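Fructose-1,6-bisphosphatase/inositol-1-monophosphatase (Thermotoga maritima, PDB 2P3N) is a magnesium-dependent, homotetrameric phosphatase of broad specificity that dephosphorylates fructose 1,6-bisphosphate, inositol 1-phosphate and several other phosphate esters. Local coordinates at residues S152-F156 and V193-I197; R163-R167 and V242-V246. All blocks are in the same frame, centred on the assembly; numbering follows the deposited sequence.

Contact 1: S152-F156 and V193-I197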
ATOM      1  N   SER A 152     -22.370  13.768  -8.524  1.00 52.55           N
ATOM      2  CA  SER A 152     -23.790  13.435  -8.566  1.00 61.45           C
ATOM      3  C   SER A 152     -24.688  14.601  -8.165  1.00 68.47           C
ATOM      4  O   SER A 152     -24.874  14.878  -6.980  1.00 68.90           O
ATOM      5  CB  SER A 152     -24.072  12.244  -7.663  1.00 57.84           C
ATOM      6  OG  SER A 152     -23.282  11.137  -8.050  1.00 66.75           O
ATOM      7  N   TYR A 153     -25.254  15.275  -9.158  1.00 74.88           N
ATOM      8  CA  TYR A 153     -26.121  16.413  -8.898  1.00 81.32           C
ATOM      9  C   TYR A 153     -27.546  16.147  -9.329  1.00 85.65           C
ATOM     10  O   TYR A 153     -27.860  15.096  -9.881  1.00 84.75           O
ATOM     11  CB  TYR A 153     -25.604  17.651  -9.625  1.00 84.67           C
ATOM     12  CG  TYR A 153     -24.138  17.900  -9.392  1.00 88.51           C
ATOM     13  CD1 TYR A 153     -23.633  18.024  -8.099  1.00 89.76           C
ATOM     14  CD2 TYR A 153     -23.247  17.985 -10.461  1.00 89.68           C
ATOM     15  CE1 TYR A 153     -22.276  18.225  -7.874  1.00 90.87           C
ATOM     16  CE2 TYR A 153     -21.885  18.187 -10.247  1.00 89.87           C
ATOM     17  CZ  TYR A 153     -21.409  18.304  -8.952  1.00 89.77           C
ATOM     18  OH  TYR A 153     -20.068  18.501  -8.726  1.00 87.19           O
ATOM     19  N   VAL A 154     -28.397  17.132  -9.070  1.00 91.14           N
ATOM     20  CA  VAL A 154     -29.812  17.083  -9.403  1.00 94.16           C
ATOM     21  C   VAL A 154     -30.068  16.440 -10.769  1.00 94.09           C
ATOM     22  O   VAL A 154     -29.983  15.223 -10.916  1.00 98.08           O
ATOM     23  CB  VAL A 154     -30.410  18.523  -9.352  1.00 98.96           C
ATOM     24  CG1 VAL A 154     -29.663  19.441 -10.321  1.00 98.67           C
ATOM     25  CG2 VAL A 154     -31.898  18.495  -9.648  1.00102.01           C
ATOM     26  N   ASP A 155     -30.379  17.261 -11.762  1.00 87.67           N
ATOM     27  CA  ASP A 155     -30.653  16.783 -13.104  1.00 82.38           C
ATOM     28  C   ASP A 155     -29.436  17.033 -13.975  1.00 77.97           C
ATOM     29  O   ASP A 155     -29.347  16.538 -15.097  1.00 75.77           O
ATOM     30  CB  ASP A 155     -31.850  17.532 -13.687  1.00 83.63           C
ATOM     31  CG  ASP A 155     -33.154  17.191 -12.987  1.00 86.34           C
ATOM     32  OD1 ASP A 155     -33.238  17.352 -11.753  1.00 93.09           O
ATOM     33  OD2 ASP A 155     -34.104  16.764 -13.679  1.00 85.91           O
ATOM     34  N   PHE A 156     -28.507  17.817 -13.440  1.00 73.94           N
ATOM     35  CA  PHE A 156     -27.277  18.181 -14.135  1.00 69.52           C
ATOM     36  C   PHE A 156     -26.472  16.982 -14.630  1.00 66.72           C
ATOM     37  O   PHE A 156     -26.209  16.837 -15.828  1.00 65.77           O
ATOM     38  CB  PHE A 156     -26.409  19.022 -13.205  1.00 70.83           C
ATOM     39  CG  PHE A 156     -25.145  19.505 -13.833  1.00 73.50           C
ATOM     40  CD1 PHE A 156     -24.056  18.653 -13.983  1.00 73.12           C
ATOM     41  CD2 PHE A 156     -25.049  20.812 -14.299  1.00 76.08           C
ATOM     42  CE1 PHE A 156     -22.888  19.094 -14.590  1.00 75.73           C
ATOM     43  CE2 PHE A 156     -23.885  21.270 -14.909  1.00 78.61           C
ATOM     44  CZ  PHE A 156     -22.800  20.408 -15.056  1.00 79.38           C
ATOM     45  N   VAL A 193     -16.084  19.150 -13.514  1.00 57.14           N
ATOM     46  CA  VAL A 193     -17.082  20.204 -13.356  1.00 57.42           C
ATOM     47  C   VAL A 193     -18.028  19.951 -12.180  1.00 56.95           C
ATOM     48  O   VAL A 193     -18.590  18.858 -12.051  1.00 56.29           O
ATOM     49  CB  VAL A 193     -17.910  20.350 -14.648  1.00 57.79           C
ATOM     50  CG1 VAL A 193     -17.000  20.762 -15.797  1.00 55.41           C
ATOM     51  CG2 VAL A 193     -18.585  19.034 -14.982  1.00 62.08           C
ATOM     52  N   THR A 194     -18.190  20.962 -11.322  1.00 58.98           N
ATOM     53  CA  THR A 194     -19.063  20.860 -10.150  1.00 61.33           C
ATOM     54  C   THR A 194     -20.165  21.909 -10.167  1.00 65.22           C
ATOM     55  O   THR A 194     -20.107  22.884 -10.918  1.00 65.62           O
ATOM     56  CB  THR A 194     -18.302  21.027  -8.813  1.00 58.75           C
ATOM     57  OG1 THR A 194     -17.734  22.340  -8.741  1.00 61.66           O
ATOM     58  CG2 THR A 194     -17.206  20.001  -8.683  1.00 61.06           C
ATOM     59  N   TRP A 195     -21.149  21.715  -9.295  1.00 67.49           N
ATOM     60  CA  TRP A 195     -22.302  22.597  -9.221  1.00 68.98           C
ATOM     61  C   TRP A 195     -22.814  22.719  -7.791  1.00 70.83           C
ATOM     62  O   TRP A 195     -23.087  21.719  -7.134  1.00 72.05           O
ATOM     63  CB  TRP A 195     -23.400  22.020 -10.110  1.00 63.79           C
ATOM     64  CG  TRP A 195     -24.350  23.012 -10.650  1.00 58.57           C
ATOM     65  CD1 TRP A 195     -24.124  24.343 -10.844  1.00 58.81           C
ATOM     66  CD2 TRP A 195     -25.648  22.739 -11.192  1.00 57.96           C
ATOM     67  NE1 TRP A 195     -25.200  24.919 -11.483  1.00 60.09           N
ATOM     68  CE2 TRP A 195     -26.149  23.957 -11.710  1.00 58.74           C
ATOM     69  CE3 TRP A 195     -26.435  21.583 -11.296  1.00 58.38           C
ATOM     70  CZ2 TRP A 195     -27.406  24.052 -12.328  1.00 59.45           C
ATOM     71  CZ3 TRP A 195     -27.690  21.677 -11.913  1.00 59.29           C
ATOM     72  CH2 TRP A 195     -28.158  22.904 -12.420  1.00 60.31           C
ATOM     73  N   ARG A 196     -22.955  23.953  -7.323  1.00 71.11           N
ATOM     74  CA  ARG A 196     -23.447  24.211  -5.975  1.00 67.77           C
ATOM     75  C   ARG A 196     -22.587  23.525  -4.929  1.00 63.60           C
ATOM     76  O   ARG A 196     -23.077  22.695  -4.169  1.00 63.21           O
ATOM     77  CB  ARG A 196     -24.889  23.718  -5.821  1.00 76.76           C
ATOM     78  CG  ARG A 196     -25.815  24.092  -6.964  1.00 85.97           C
ATOM     79  CD  ARG A 196     -27.265  23.916  -6.550  1.00 91.49           C
ATOM     80  NE  ARG A 196     -28.156  23.794  -7.697  1.00 95.91           N
ATOM     81  CZ  ARG A 196     -28.149  22.765  -8.539  1.00100.68           C
ATOM     82  NH1 ARG A 196     -27.294  21.764  -8.370  1.00104.24           N
ATOM     83  NH2 ARG A 196     -29.013  22.729  -9.543  1.00105.32           N
ATOM     84  N   ILE A 197     -21.306  23.877  -4.893  1.00 61.80           N
ATOM     85  CA  ILE A 197     -20.374  23.295  -3.933  1.00 57.69           C
ATOM     86  C   ILE A 197     -19.825  24.387  -3.006  1.00 57.64           C
ATOM     87  O   ILE A 197     -19.803  25.561  -3.368  1.00 58.21           O
ATOM     88  CB  ILE A 197     -19.194  22.610  -4.665  1.00 55.13           C
ATOM     89  CG1 ILE A 197     -18.255  23.660  -5.270  1.00 51.69           C
ATOM     90  CG2 ILE A 197     -19.724  21.705  -5.764  1.00 54.48           C
ATOM     91  CD1 ILE A 197     -18.898  24.551  -6.286  1.00 47.26           C
TER

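Contact 2: R163-R167 and V242-V246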
ATOM      1  N   ARG A 163     -24.944  15.031 -23.095  1.00 70.62           N
ATOM      2  CA  ARG A 163     -24.249  15.981 -23.949  1.00 70.17           C
ATOM      3  C   ARG A 163     -22.828  15.522 -24.237  1.00 70.51           C
ATOM      4  O   ARG A 163     -22.416  15.410 -25.392  1.00 70.95           O
ATOM      5  CB  ARG A 163     -24.169  17.346 -23.268  1.00 70.83           C
ATOM      6  CG  ARG A 163     -25.333  17.699 -22.367  1.00 72.28           C
ATOM      7  CD  ARG A 163     -26.524  18.225 -23.134  1.00 75.69           C
ATOM      8  NE  ARG A 163     -27.362  17.145 -23.641  1.00 77.48           N
ATOM      9  CZ  ARG A 163     -28.546  17.327 -24.216  1.00 75.73           C
ATOM     10  NH1 ARG A 163     -29.241  16.281 -24.644  1.00 78.76           N
ATOM     11  NH2 ARG A 163     -29.034  18.556 -24.363  1.00 66.16           N
ATOM     12  N   MET A 164     -22.091  15.256 -23.164  1.00 71.61           N
ATOM     13  CA  MET A 164     -20.687  14.863 -23.236  1.00 73.73           C
ATOM     14  C   MET A 164     -20.376  13.466 -23.771  1.00 75.77           C
ATOM     15  O   MET A 164     -19.406  13.281 -24.504  1.00 74.69           O
ATOM     16  CB  MET A 164     -20.054  15.033 -21.851  1.00 68.76           C
ATOM     17  CG  MET A 164     -18.662  15.615 -21.899  1.00 69.10           C
ATOM     18  SD  MET A 164     -18.624  17.121 -22.885  1.00 67.07           S
ATOM     19  CE  MET A 164     -18.323  18.372 -21.653  1.00 78.91           C
ATOM     20  N   GLU A 165     -21.194  12.490 -23.394  1.00 80.30           N
ATOM     21  CA  GLU A 165     -21.005  11.104 -23.813  1.00 84.14           C
ATOM     22  C   GLU A 165     -20.649  10.913 -25.285  1.00 84.39           C
ATOM     23  O   GLU A 165     -20.032   9.919 -25.646  1.00 85.85           O
ATOM     24  CB  GLU A 165     -22.265  10.291 -23.496  1.00 91.89           C
ATOM     25  CG  GLU A 165     -23.533  10.865 -24.118  1.00100.59           C
ATOM     26  CD  GLU A 165     -24.774  10.048 -23.806  1.00106.68           C
ATOM     27  OE1 GLU A 165     -25.011   9.739 -22.617  1.00112.01           O
ATOM     28  OE2 GLU A 165     -25.519   9.722 -24.754  1.00111.06           O
ATOM     29  N   LYS A 166     -21.025  11.862 -26.133  1.00 83.68           N
ATOM     30  CA  LYS A 166     -20.750  11.737 -27.558  1.00 82.36           C
ATOM     31  C   LYS A 166     -19.337  12.173 -27.965  1.00 82.39           C
ATOM     32  O   LYS A 166     -18.581  11.389 -28.546  1.00 82.70           O
ATOM     33  CB  LYS A 166     -21.795  12.528 -28.351  1.00 81.08           C
ATOM     34  CG  LYS A 166     -22.067  11.989 -29.754  1.00 80.16           C
ATOM     35  CD  LYS A 166     -22.771  10.635 -29.732  1.00 78.79           C
ATOM     36  CE  LYS A 166     -24.194  10.734 -29.186  1.00 78.70           C
ATOM     37  NZ  LYS A 166     -24.254  11.143 -27.749  1.00 75.25           N
ATOM     38  N   ARG A 167     -18.978  13.416 -27.659  1.00 80.16           N
ATOM     39  CA  ARG A 167     -17.657  13.938 -28.009  1.00 78.33           C
ATOM     40  C   ARG A 167     -16.542  13.567 -27.029  1.00 74.98           C
ATOM     41  O   ARG A 167     -15.454  14.144 -27.079  1.00 74.22           O
ATOM     42  CB  ARG A 167     -17.703  15.464 -28.108  1.00 81.76           C
ATOM     43  CG  ARG A 167     -18.432  16.029 -29.311  1.00 83.45           C
ATOM     44  CD  ARG A 167     -18.130  17.517 -29.436  1.00 83.40           C
ATOM     45  NE  ARG A 167     -19.185  18.376 -28.904  1.00 87.22           N
ATOM     46  CZ  ARG A 167     -19.793  18.216 -27.729  1.00 88.96           C
ATOM     47  NH1 ARG A 167     -19.467  17.209 -26.926  1.00 89.42           N
ATOM     48  NH2 ARG A 167     -20.734  19.077 -27.353  1.00 87.13           N
ATOM     49  N   VAL A 242     -15.643  22.546 -23.115  1.00 65.96           N
ATOM     50  CA  VAL A 242     -16.457  22.178 -21.953  1.00 66.76           C
ATOM     51  C   VAL A 242     -17.366  23.335 -21.491  1.00 66.14           C
ATOM     52  O   VAL A 242     -18.553  23.127 -21.221  1.00 63.91           O
ATOM     53  CB  VAL A 242     -15.551  21.704 -20.767  1.00 64.36           C
ATOM     54  CG1 VAL A 242     -16.373  21.527 -19.498  1.00 60.50           C
ATOM     55  CG2 VAL A 242     -14.880  20.384 -21.126  1.00 55.09           C
ATOM     56  N   VAL A 243     -16.814  24.545 -21.410  1.00 68.85           N
ATOM     57  CA  VAL A 243     -17.600  25.701 -20.989  1.00 73.21           C
ATOM     58  C   VAL A 243     -18.927  25.704 -21.739  1.00 75.51           C
ATOM     59  O   VAL A 243     -19.978  25.960 -21.157  1.00 75.86           O
ATOM     60  CB  VAL A 243     -16.873  27.039 -21.281  1.00 74.34           C
ATOM     61  CG1 VAL A 243     -17.699  28.194 -20.750  1.00 77.50           C
ATOM     62  CG2 VAL A 243     -15.493  27.051 -20.637  1.00 76.35           C
ATOM     63  N   LYS A 244     -18.875  25.396 -23.030  1.00 76.48           N
ATOM     64  CA  LYS A 244     -20.082  25.377 -23.850  1.00 77.96           C
ATOM     65  C   LYS A 244     -21.069  24.301 -23.423  1.00 78.02           C
ATOM     66  O   LYS A 244     -22.198  24.599 -23.050  1.00 79.63           O
ATOM     67  CB  LYS A 244     -19.737  25.153 -25.326  1.00 77.76           C
ATOM     68  CG  LYS A 244     -20.907  25.434 -26.278  1.00 75.15           C
ATOM     69  CD  LYS A 244     -20.994  24.430 -27.431  1.00 71.91           C
ATOM     70  CE  LYS A 244     -21.594  23.093 -26.980  1.00 68.14           C
ATOM     71  NZ  LYS A 244     -22.999  23.241 -26.494  1.00 63.82           N
ATOM     72  N   VAL A 245     -20.639  23.047 -23.493  1.00 77.69           N
ATOM     73  CA  VAL A 245     -21.501  21.924 -23.138  1.00 76.64           C
ATOM     74  C   VAL A 245     -22.168  22.077 -21.781  1.00 74.55           C
ATOM     75  O   VAL A 245     -23.304  21.645 -21.588  1.00 72.74           O
ATOM     76  CB  VAL A 245     -20.720  20.594 -23.136  1.00 78.47           C
ATOM     77  CG1 VAL A 245     -21.673  19.432 -22.883  1.00 73.54           C
ATOM     78  CG2 VAL A 245     -19.991  20.420 -24.459  1.00 81.61           C
ATOM     79  N   VAL A 246     -21.457  22.688 -20.839  1.00 73.06           N
ATOM     80  CA  VAL A 246     -21.990  22.886 -19.499  1.00 72.46           C
ATOM     81  C   VAL A 246     -23.168  23.862 -19.507  1.00 73.09           C
ATOM     82  O   VAL A 246     -24.214  23.588 -18.911  1.00 71.36           O
ATOM     83  CB  VAL A 246     -20.898  23.404 -18.558  1.00 70.92           C
ATOM     84  CG1 VAL A 246     -21.474  23.653 -17.177  1.00 72.08           C
ATOM     85  CG2 VAL A 246     -19.778  22.390 -18.483  1.00 71.40           C
TER

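Contact 1: S152-F156 and V193-I197
The hydroxyl of Tyr153 abuts the backbone of strand 193-195: its OH lies 2.9 Å from Thr194 CA, a tight spacing for oxygen and carbon, with Thr194 CB close by, and Val193 O sits at the edge of the ring, in its plane. With CG anti to the carbonyl carbon (chi1 -50°), the tyrosine reaches out to this strand, and Trp195 CB covers one face of its ring in a CH-pi contact, 4.1 Å from the centroid and 11° off the normal. The indole is sandwiched. Over one face, Phe156 packs obliquely, its centroid 4.9 Å from that of the six-membered ring of Trp195; over the other lies the guanidinium of Arg196. Val154 CG1 approaches obliquely, 3.4 Å from Trp195 CZ3 and as near to Arg196 NH2. Were Tyr153 an alanine, Trp195 CB would probably lose the surface beneath it and a gap would open against the Thr194 backbone. Phe219 meets the indole as well. The loop leaving strand 147-150 thus folds over the C-terminal end of its parallel neighbour 191-195, the central strand of a five-stranded sheet of the inositol monophosphatase fold, next to Arg196, which by similarity binds substrate.

Contact 2: R163-R167 and V242-V246
Apolar contact centres on Val245, whose two methyls and CB all meet residues of helix 163-167. Its CG1 touches Arg163 CB at 3.3 Å, so here the arginine contributes the base of its chain, while the guanidinium end leads away toward a long, weak ion pair with Glu252. Met164 supplies the thioether: bends at chi2 (51°) and chi3 (111°) turn it back toward the other helix, setting CE 3.6 Å from Val245 CB, and SD passes close to both methyls. The same CE reaches on to Val242 CG2, at 4.0 Å, and Leu143 packs against Met164 as well. The two segments belong to a helix pair lying against the five-stranded sheet of the inositol monophosphatase fold, with Val242 touching Phe191 and Val193 of strand 191-195. Their axes approach to 10.9 Å and run roughly antiparallel, at 144°. Among the charged groups, Arg167 slides past Val245 in the opposite direction, bringing NH2 to 3.3 Å from Val245 CG2 in an oblique approach. It also nears the aliphatic part of Lys244, and Arg167 NH2 stays 4.8 Å from Lys244 NZ; Lys244 NZ forms a salt bridge with Glu248, which is likely to soften the meeting of like charges.

Contacts 1 and 2 have their centres about 14 Å apart, and their segments alternate along the chain: 152-156, 163-167, 193-197, 242-246. Helix 156-167 joins them directly, starting in contact 1 and carrying contact 2 toward its other end, while helix 239-253 packs on strand 191-195. The two meet where Val193 CG1 lies 3.8 Å from Val242 CG1 and Phe156 CE2 lies 4.1 Å from Val246 CG1, so apolar packing is continuous from the loop 152-156 to the helix pair. Both also reach the second subunit: Asp155 packs on Glu165 of that subunit, and Glu165 on its Val154, placing this region at an interface of the tetramer.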